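Local atomic coordinates of uncharacterized protein (Brachypodium distachyon, PDB entry 4ME2), a protein that probably binds RNA sequence-specifically as a helical pentatricopeptide-repeat protein of the chloroplast, with group II intron RNA as its likely target. Residues G182-A187 / K212-L217; K170-V175 / E204-V209; Q54-L59 / A75-L80. One frame throughout, in Å; residues are numbered along the deposited sequence.

Contact 1. Residues G182-A187 / K212-L217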
# COMPACT_ATOMS: atom_id res chain seq x y z
N GLY A 182 -8.34 -9.24 -4.30
CA GLY A 182 -8.61 -9.34 -5.73
C GLY A 182 -7.86 -8.35 -6.61
O GLY A 182 -8.19 -8.20 -7.79
N ARG A 183 -6.84 -7.71 -6.06
CA ARG A 183 -6.11 -6.69 -6.81
C ARG A 183 -4.89 -7.31 -7.48
O ARG A 183 -3.74 -7.12 -7.05
CB ARG A 183 -5.74 -5.49 -5.92
CG ARG A 183 -6.91 -4.86 -5.16
CD ARG A 183 -8.16 -4.63 -6.01
NE ARG A 183 -7.88 -3.94 -7.27
CZ ARG A 183 -8.61 -4.09 -8.38
NH1 ARG A 183 -9.66 -4.90 -8.39
NH2 ARG A 183 -8.28 -3.43 -9.48
N ALA A 184 -5.16 -8.05 -8.55
CA ALA A 184 -4.16 -8.90 -9.20
C ALA A 184 -3.05 -8.12 -9.87
O ALA A 184 -1.87 -8.44 -9.69
CB ALA A 184 -4.84 -9.81 -10.20
N ARG A 185 -3.42 -7.11 -10.65
CA ARG A 185 -2.43 -6.29 -11.34
C ARG A 185 -1.50 -5.60 -10.34
O ARG A 185 -0.28 -5.56 -10.54
CB ARG A 185 -3.12 -5.27 -12.25
CG ARG A 185 -2.17 -4.36 -13.02
CD ARG A 185 -1.18 -5.14 -13.88
NE ARG A 185 -1.85 -5.99 -14.86
CZ ARG A 185 -1.25 -6.95 -15.55
NH1 ARG A 185 0.04 -7.20 -15.38
NH2 ARG A 185 -1.95 -7.68 -16.42
N ALA A 186 -2.08 -5.04 -9.28
CA ALA A 186 -1.31 -4.41 -8.20
C ALA A 186 -0.32 -5.39 -7.57
O ALA A 186 0.85 -5.05 -7.38
CB ALA A 186 -2.23 -3.81 -7.15
N ALA A 187 -0.77 -6.60 -7.27
CA ALA A 187 0.11 -7.62 -6.71
C ALA A 187 1.26 -7.94 -7.68
O ALA A 187 2.44 -7.99 -7.30
CB ALA A 187 -0.68 -8.88 -6.35
N LYS A 212 -0.59 -19.01 -7.41
CA LYS A 212 -1.98 -19.40 -7.20
C LYS A 212 -2.91 -18.19 -7.29
O LYS A 212 -4.04 -18.28 -7.79
CB LYS A 212 -2.14 -20.13 -5.85
CG LYS A 212 -1.16 -21.29 -5.66
CD LYS A 212 -1.10 -21.81 -4.23
CE LYS A 212 -2.10 -22.93 -3.97
NZ LYS A 212 -1.73 -23.74 -2.78
N GLY A 213 -2.43 -17.04 -6.82
CA GLY A 213 -3.20 -15.80 -6.88
C GLY A 213 -3.46 -15.33 -8.30
O GLY A 213 -4.60 -15.03 -8.66
N MET A 214 -2.41 -15.27 -9.11
CA MET A 214 -2.56 -14.83 -10.50
C MET A 214 -3.53 -15.73 -11.26
O MET A 214 -4.40 -15.25 -11.98
CB MET A 214 -1.21 -14.75 -11.20
CG MET A 214 -0.27 -13.70 -10.63
SD MET A 214 -0.90 -12.01 -10.63
CE MET A 214 -1.51 -11.88 -8.94
N LYS A 215 -3.38 -17.04 -11.07
CA LYS A 215 -4.23 -18.00 -11.77
C LYS A 215 -5.69 -17.81 -11.37
O LYS A 215 -6.57 -17.65 -12.22
CB LYS A 215 -3.78 -19.43 -11.46
CG LYS A 215 -4.64 -20.49 -12.11
CD LYS A 215 -4.00 -21.86 -11.95
CE LYS A 215 -4.50 -22.82 -13.01
NZ LYS A 215 -3.61 -24.01 -13.11
N ARG A 216 -5.93 -17.80 -10.06
CA ARG A 216 -7.28 -17.65 -9.52
C ARG A 216 -7.99 -16.39 -10.02
O ARG A 216 -9.19 -16.40 -10.25
CB ARG A 216 -7.20 -17.66 -7.98
CG ARG A 216 -8.54 -17.77 -7.26
CD ARG A 216 -8.35 -17.91 -5.75
NE ARG A 216 -7.70 -16.74 -5.17
CZ ARG A 216 -8.33 -15.60 -4.89
NH1 ARG A 216 -9.63 -15.50 -5.12
NH2 ARG A 216 -7.67 -14.58 -4.38
N LEU A 217 -7.23 -15.32 -10.22
CA LEU A 217 -7.78 -14.03 -10.62
C LEU A 217 -7.75 -13.77 -12.13
O LEU A 217 -8.14 -12.70 -12.59
CB LEU A 217 -7.09 -12.89 -9.86
CG LEU A 217 -7.30 -12.97 -8.35
CD1 LEU A 217 -6.30 -12.09 -7.62
CD2 LEU A 217 -8.73 -12.59 -8.00

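Contact 2. Residues K170-V175 / E204-V209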
# COMPACT_ATOMS: atom_id res chain seq x y z
N LYS A 170 7.36 -8.31 5.36
CA LYS A 170 6.41 -7.22 5.21
C LYS A 170 5.96 -7.07 3.76
O LYS A 170 4.79 -6.81 3.48
CB LYS A 170 6.99 -5.91 5.74
CG LYS A 170 7.17 -5.90 7.24
CD LYS A 170 7.89 -4.65 7.69
CE LYS A 170 7.36 -4.17 9.03
NZ LYS A 170 8.08 -2.94 9.48
N LEU A 171 6.90 -7.23 2.82
CA LEU A 171 6.55 -7.17 1.41
C LEU A 171 5.55 -8.28 1.05
O LEU A 171 4.61 -8.06 0.28
CB LEU A 171 7.80 -7.28 0.53
CG LEU A 171 7.58 -7.01 -0.96
CD1 LEU A 171 7.30 -5.54 -1.21
CD2 LEU A 171 8.78 -7.48 -1.77
N THR A 172 5.75 -9.46 1.63
CA THR A 172 4.88 -10.60 1.34
C THR A 172 3.49 -10.37 1.93
O THR A 172 2.48 -10.78 1.35
CB THR A 172 5.49 -11.93 1.83
OG1 THR A 172 6.78 -12.11 1.23
CG2 THR A 172 4.60 -13.11 1.43
N ARG A 173 3.44 -9.72 3.09
CA ARG A 173 2.17 -9.35 3.72
C ARG A 173 1.34 -8.46 2.81
O ARG A 173 0.13 -8.67 2.68
CB ARG A 173 2.40 -8.63 5.05
CG ARG A 173 2.75 -9.54 6.21
CD ARG A 173 2.55 -8.87 7.56
NE ARG A 173 1.14 -8.67 7.90
CZ ARG A 173 0.32 -9.64 8.32
NH1 ARG A 173 0.76 -10.89 8.44
NH2 ARG A 173 -0.94 -9.35 8.60
N LEU A 174 1.99 -7.47 2.20
CA LEU A 174 1.31 -6.60 1.24
C LEU A 174 0.80 -7.39 0.04
O LEU A 174 -0.34 -7.21 -0.40
CB LEU A 174 2.22 -5.45 0.81
CG LEU A 174 1.69 -4.56 -0.32
CD1 LEU A 174 0.37 -3.89 0.05
CD2 LEU A 174 2.73 -3.50 -0.68
N VAL A 175 1.64 -8.27 -0.49
CA VAL A 175 1.27 -9.06 -1.67
C VAL A 175 0.12 -10.02 -1.34
O VAL A 175 -0.82 -10.16 -2.12
CB VAL A 175 2.49 -9.82 -2.26
CG1 VAL A 175 2.02 -10.85 -3.27
CG2 VAL A 175 3.47 -8.84 -2.90
N GLU A 204 9.89 -19.56 -1.00
CA GLU A 204 8.89 -20.38 -1.68
C GLU A 204 7.50 -19.82 -1.45
O GLU A 204 6.67 -19.83 -2.36
CB GLU A 204 8.95 -21.83 -1.20
CG GLU A 204 7.85 -22.72 -1.78
CD GLU A 204 8.00 -24.17 -1.39
OE1 GLU A 204 8.54 -24.46 -0.30
OE2 GLU A 204 7.56 -25.04 -2.17
N TYR A 205 7.25 -19.36 -0.23
CA TYR A 205 5.96 -18.78 0.13
C TYR A 205 5.51 -17.64 -0.79
O TYR A 205 4.37 -17.61 -1.21
CB TYR A 205 5.94 -18.34 1.60
CG TYR A 205 4.60 -17.82 2.07
CD1 TYR A 205 3.44 -18.58 1.91
CD2 TYR A 205 4.50 -16.58 2.69
CE1 TYR A 205 2.22 -18.11 2.34
CE2 TYR A 205 3.28 -16.10 3.13
CZ TYR A 205 2.15 -16.87 2.95
OH TYR A 205 0.93 -16.41 3.39
N MET A 206 6.40 -16.71 -1.10
CA MET A 206 6.04 -15.62 -2.02
C MET A 206 5.61 -16.17 -3.38
O MET A 206 4.63 -15.69 -3.96
CB MET A 206 7.20 -14.65 -2.20
CG MET A 206 6.97 -13.59 -3.28
SD MET A 206 5.63 -12.44 -2.91
CE MET A 206 6.53 -11.15 -2.06
N TYR A 207 6.34 -17.16 -3.88
CA TYR A 207 6.02 -17.75 -5.18
C TYR A 207 4.65 -18.42 -5.18
O TYR A 207 3.87 -18.26 -6.12
CB TYR A 207 7.09 -18.77 -5.60
CG TYR A 207 8.46 -18.18 -5.79
CD1 TYR A 207 8.65 -17.06 -6.61
CD2 TYR A 207 9.58 -18.73 -5.18
CE1 TYR A 207 9.91 -16.52 -6.80
CE2 TYR A 207 10.84 -18.19 -5.35
CZ TYR A 207 10.99 -17.09 -6.17
OH TYR A 207 12.24 -16.55 -6.35
N ARG A 208 4.36 -19.16 -4.12
CA ARG A 208 3.09 -19.88 -4.03
C ARG A 208 1.92 -18.90 -3.94
O ARG A 208 0.89 -19.12 -4.57
CB ARG A 208 3.08 -20.85 -2.85
CG ARG A 208 4.15 -21.93 -2.91
CD ARG A 208 3.99 -22.94 -1.79
NE ARG A 208 2.60 -23.41 -1.71
CZ ARG A 208 2.18 -24.42 -0.96
NH1 ARG A 208 3.03 -25.10 -0.20
NH2 ARG A 208 0.89 -24.75 -0.98
N VAL A 209 2.09 -17.84 -3.15
CA VAL A 209 1.07 -16.81 -3.03
C VAL A 209 0.72 -16.27 -4.41
O VAL A 209 -0.45 -16.20 -4.79
CB VAL A 209 1.54 -15.64 -2.12
CG1 VAL A 209 0.58 -14.46 -2.21
CG2 VAL A 209 1.68 -16.10 -0.68

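Contact 3. Residues Q54-L59 / A75-L80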
# COMPACT_ATOMS: atom_id res chain seq x y z
N GLN A 54 -12.42 15.60 13.25
CA GLN A 54 -13.75 16.17 13.08
C GLN A 54 -13.83 17.11 11.88
O GLN A 54 -14.81 17.09 11.13
CB GLN A 54 -14.25 16.81 14.37
CG GLN A 54 -14.61 15.76 15.42
CD GLN A 54 -15.58 14.71 14.90
OE1 GLN A 54 -16.74 15.00 14.59
NE2 GLN A 54 -15.11 13.47 14.79
N ALA A 55 -12.78 17.91 11.68
CA ALA A 55 -12.71 18.82 10.53
C ALA A 55 -12.72 18.05 9.21
O ALA A 55 -13.42 18.44 8.27
CB ALA A 55 -11.49 19.71 10.62
N LEU A 56 -11.94 16.98 9.12
CA LEU A 56 -11.89 16.21 7.88
C LEU A 56 -13.25 15.61 7.55
O LEU A 56 -13.67 15.61 6.39
CB LEU A 56 -10.81 15.12 7.94
CG LEU A 56 -10.63 14.28 6.68
CD1 LEU A 56 -10.49 15.16 5.45
CD2 LEU A 56 -9.43 13.34 6.80
N LYS A 57 -13.94 15.09 8.56
CA LYS A 57 -15.29 14.57 8.39
C LYS A 57 -16.26 15.68 7.95
O LYS A 57 -17.02 15.51 6.99
CB LYS A 57 -15.75 13.85 9.67
CG LYS A 57 -15.04 12.52 9.91
CD LYS A 57 -15.11 12.04 11.36
CE LYS A 57 -16.53 11.76 11.82
NZ LYS A 57 -16.57 11.30 13.23
N ARG A 58 -16.20 16.82 8.63
CA ARG A 58 -17.04 17.97 8.30
C ARG A 58 -16.83 18.44 6.86
O ARG A 58 -17.79 18.70 6.14
CB ARG A 58 -16.76 19.11 9.28
CG ARG A 58 -17.60 20.36 9.10
CD ARG A 58 -17.16 21.46 10.06
NE ARG A 58 -15.88 22.06 9.68
CZ ARG A 58 -14.79 22.07 10.45
NH1 ARG A 58 -14.79 21.53 11.66
NH2 ARG A 58 -13.68 22.64 10.00
N LEU A 59 -15.57 18.54 6.45
CA LEU A 59 -15.21 19.02 5.11
C LEU A 59 -15.67 18.09 3.99
O LEU A 59 -15.79 18.51 2.84
CB LEU A 59 -13.70 19.25 5.00
CG LEU A 59 -13.14 20.43 5.80
CD1 LEU A 59 -11.62 20.38 5.84
CD2 LEU A 59 -13.63 21.75 5.23
N ALA A 75 -6.01 20.37 4.21
CA ALA A 75 -6.53 21.48 5.01
C ALA A 75 -6.71 21.09 6.47
O ALA A 75 -6.34 21.83 7.37
CB ALA A 75 -7.83 22.00 4.42
N ALA A 76 -7.29 19.92 6.71
CA ALA A 76 -7.63 19.53 8.08
C ALA A 76 -6.43 18.97 8.86
O ALA A 76 -6.34 19.16 10.09
CB ALA A 76 -8.78 18.54 8.07
N LEU A 77 -5.51 18.32 8.16
CA LEU A 77 -4.44 17.58 8.82
C LEU A 77 -3.05 18.19 8.61
O LEU A 77 -2.08 17.73 9.21
CB LEU A 77 -4.42 16.12 8.34
CG LEU A 77 -5.75 15.37 8.21
CD1 LEU A 77 -5.52 13.98 7.62
CD2 LEU A 77 -6.48 15.26 9.54
N GLY A 78 -2.98 19.21 7.77
CA GLY A 78 -1.70 19.76 7.32
C GLY A 78 -0.85 20.48 8.34
O GLY A 78 0.31 20.77 8.07
N ARG A 79 -1.42 20.79 9.50
CA ARG A 79 -0.67 21.48 10.56
C ARG A 79 -0.17 20.53 11.65
O ARG A 79 0.56 20.94 12.56
CB ARG A 79 -1.50 22.60 11.20
CG ARG A 79 -2.19 23.58 10.24
CD ARG A 79 -1.20 24.41 9.44
NE ARG A 79 -1.81 25.64 8.93
CZ ARG A 79 -1.31 26.38 7.94
NH1 ARG A 79 -0.18 26.02 7.33
NH2 ARG A 79 -1.94 27.48 7.55
N LEU A 80 -0.55 19.25 11.56
CA LEU A 80 -0.27 18.28 12.62
C LEU A 80 1.16 17.78 12.63
O LEU A 80 1.72 17.49 11.57
CB LEU A 80 -1.21 17.08 12.51
CG LEU A 80 -2.71 17.27 12.72
CD1 LEU A 80 -3.42 15.96 12.42
CD2 LEU A 80 -3.03 17.74 14.13

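Contact 1. Residues G182-A187 / K212-L217
A184 and M214 form the closest pair of backbones here, with their CA atoms 6.3 Å apart, and the side chain of M214 reaches into the space between them. The first torsion of M214 sets CG beside its own backbone N (chi1 -65°), and two further bends, at chi2 and chi3, fold the chain so that CE, not SD, arrives first. That methyl lies 3.5 Å from A184 O, and it also meets the methyl of A187, one helical turn on, with A187 CB 4.0 Å from CE. The sulfur trails behind, SD being 3.8 Å from A184 O. One flexible side chain therefore covers two small residues on the same face of helix 184-197, and it also touches E222 and A223 of helix 220-236 as well as L219, which touches A184 too.

L217 supplies the second half of the contact. Its CG also stands beside the backbone N, opposite the carbonyl carbon. CD1 rests on A184 CB at 3.7 Å, and both methyls lie over the CA of G182, CD2 at 4.0 Å. G182 has positive phi and ends the preceding helix in a Schellman motif, so the leucine lies against bare backbone where the chain turns. A184 CB is thus gripped by L217 on one part of its surface and by M214 CE at 4.1 Å on another. No hydrogen bond crosses between the segments, and the cohesion is apolar. R183, at the N-cap position of helix 184-197, starts its side chain away from the contact and makes a salt bridge with D140. The start of helix 184-197 is thereby packed on the end of helix 204-216, one helix joined to the next in the helix-turn-helix array of a pentatricopeptide-repeat protein.

Contact 2. Residues K170-V175 / E204-V209
T172 and M206 bring helix 168-180 and helix 204-216 together in a near-parallel pairing, as in the helix-turn-helix array of a pentatricopeptide-repeat protein; the short axes are inclined by 12° and lie 10.4 Å apart at closest approach. The main bump is M206. With CG anti to the backbone N (chi1 173°) and the chain bent beyond it, its methyl enters a hollow lined by L171, T172 and V175: CE lies 3.9 Å from V175 CG2 and 4.3 Å from L171 CD2. V175 meets this chain nearly at right angles, its CG1 lying 4.0 Å from M206 SD and touching V209 CG1 at 4.0 Å, so one valine walls both the methionine and the next turn. An alanine in place of V175 would probably open a gap beside M206, leave its sulfur and methyl freer to shift, and deprive V209 CG1 of its partner. On the outer flank T172 CG2 is 3.7 Å from Y205 CE2, approaching the ring obliquely, while V209 CG2 covers part of one ring face from within the same helix. T172 OG1, hydrogen-bonded to the backbone O of V168, lies 3.4 Å from M206 CE.

Contact 3. Residues Q54-L59 / A75-L80
A76 and L56 mark the tight part of this contact, where the backbones come within 5.4 Å, CA to CA. So near an approach depends on a small side chain: the methyl of A76 presses on the helix backbone itself, CB lying 3.7 Å from L56 N. The same methyl touches A55 CB at 3.9 Å and L56 CB at 4.0 Å, and thus fits between two successive residues of helix 47-59. The branch of L56 extends the apolar seam inward. With CG turned anti to the backbone N (chi1 -178°), its CD2 meets L77 CD1 at 4.0 Å, the two leucines crossing at a slant, and both residues are buried.

The other end is looser and faces solvent. L59 and A75 are both exposed, and the methyl L59 CD1 is 4.4 Å from A75 CB, although it comes a little nearer to A76, at 4.1 Å from CB. No hydrogen bond links the segments; the packing is closest around A76 and thins toward L59 and A75. After L77 the chain leaves the contact through a type I turn to L80.

The pair joins helix 47-59 to helix 66-77 near the N-terminal end of the modelled chain. Behind its buried side stand helix 82-94, where L92 touches L56 and L85 touches L77, and helix 98-109, which adds L100 against L56 and A104 against L77.

Contacts 1 and 2 share helix 204-216 and use its two ends: 204-209 lies against helix 168-180, and 212-217 against the start of helix 184-197, the helix that follows. Their centres are 12 Å apart, and their segments alternate along the chain, so one helix packs on both members of a preceding hairpin. Contact 3 closes earlier in the sequence, on the opposite side of the chain's centre. Its centre is 35 Å from that of contact 1 and 36 Å from that of contact 2, with nearest atoms about 22 and 20 Å away. The three are thus helix-to-helix joints at two ends of an all-helical array.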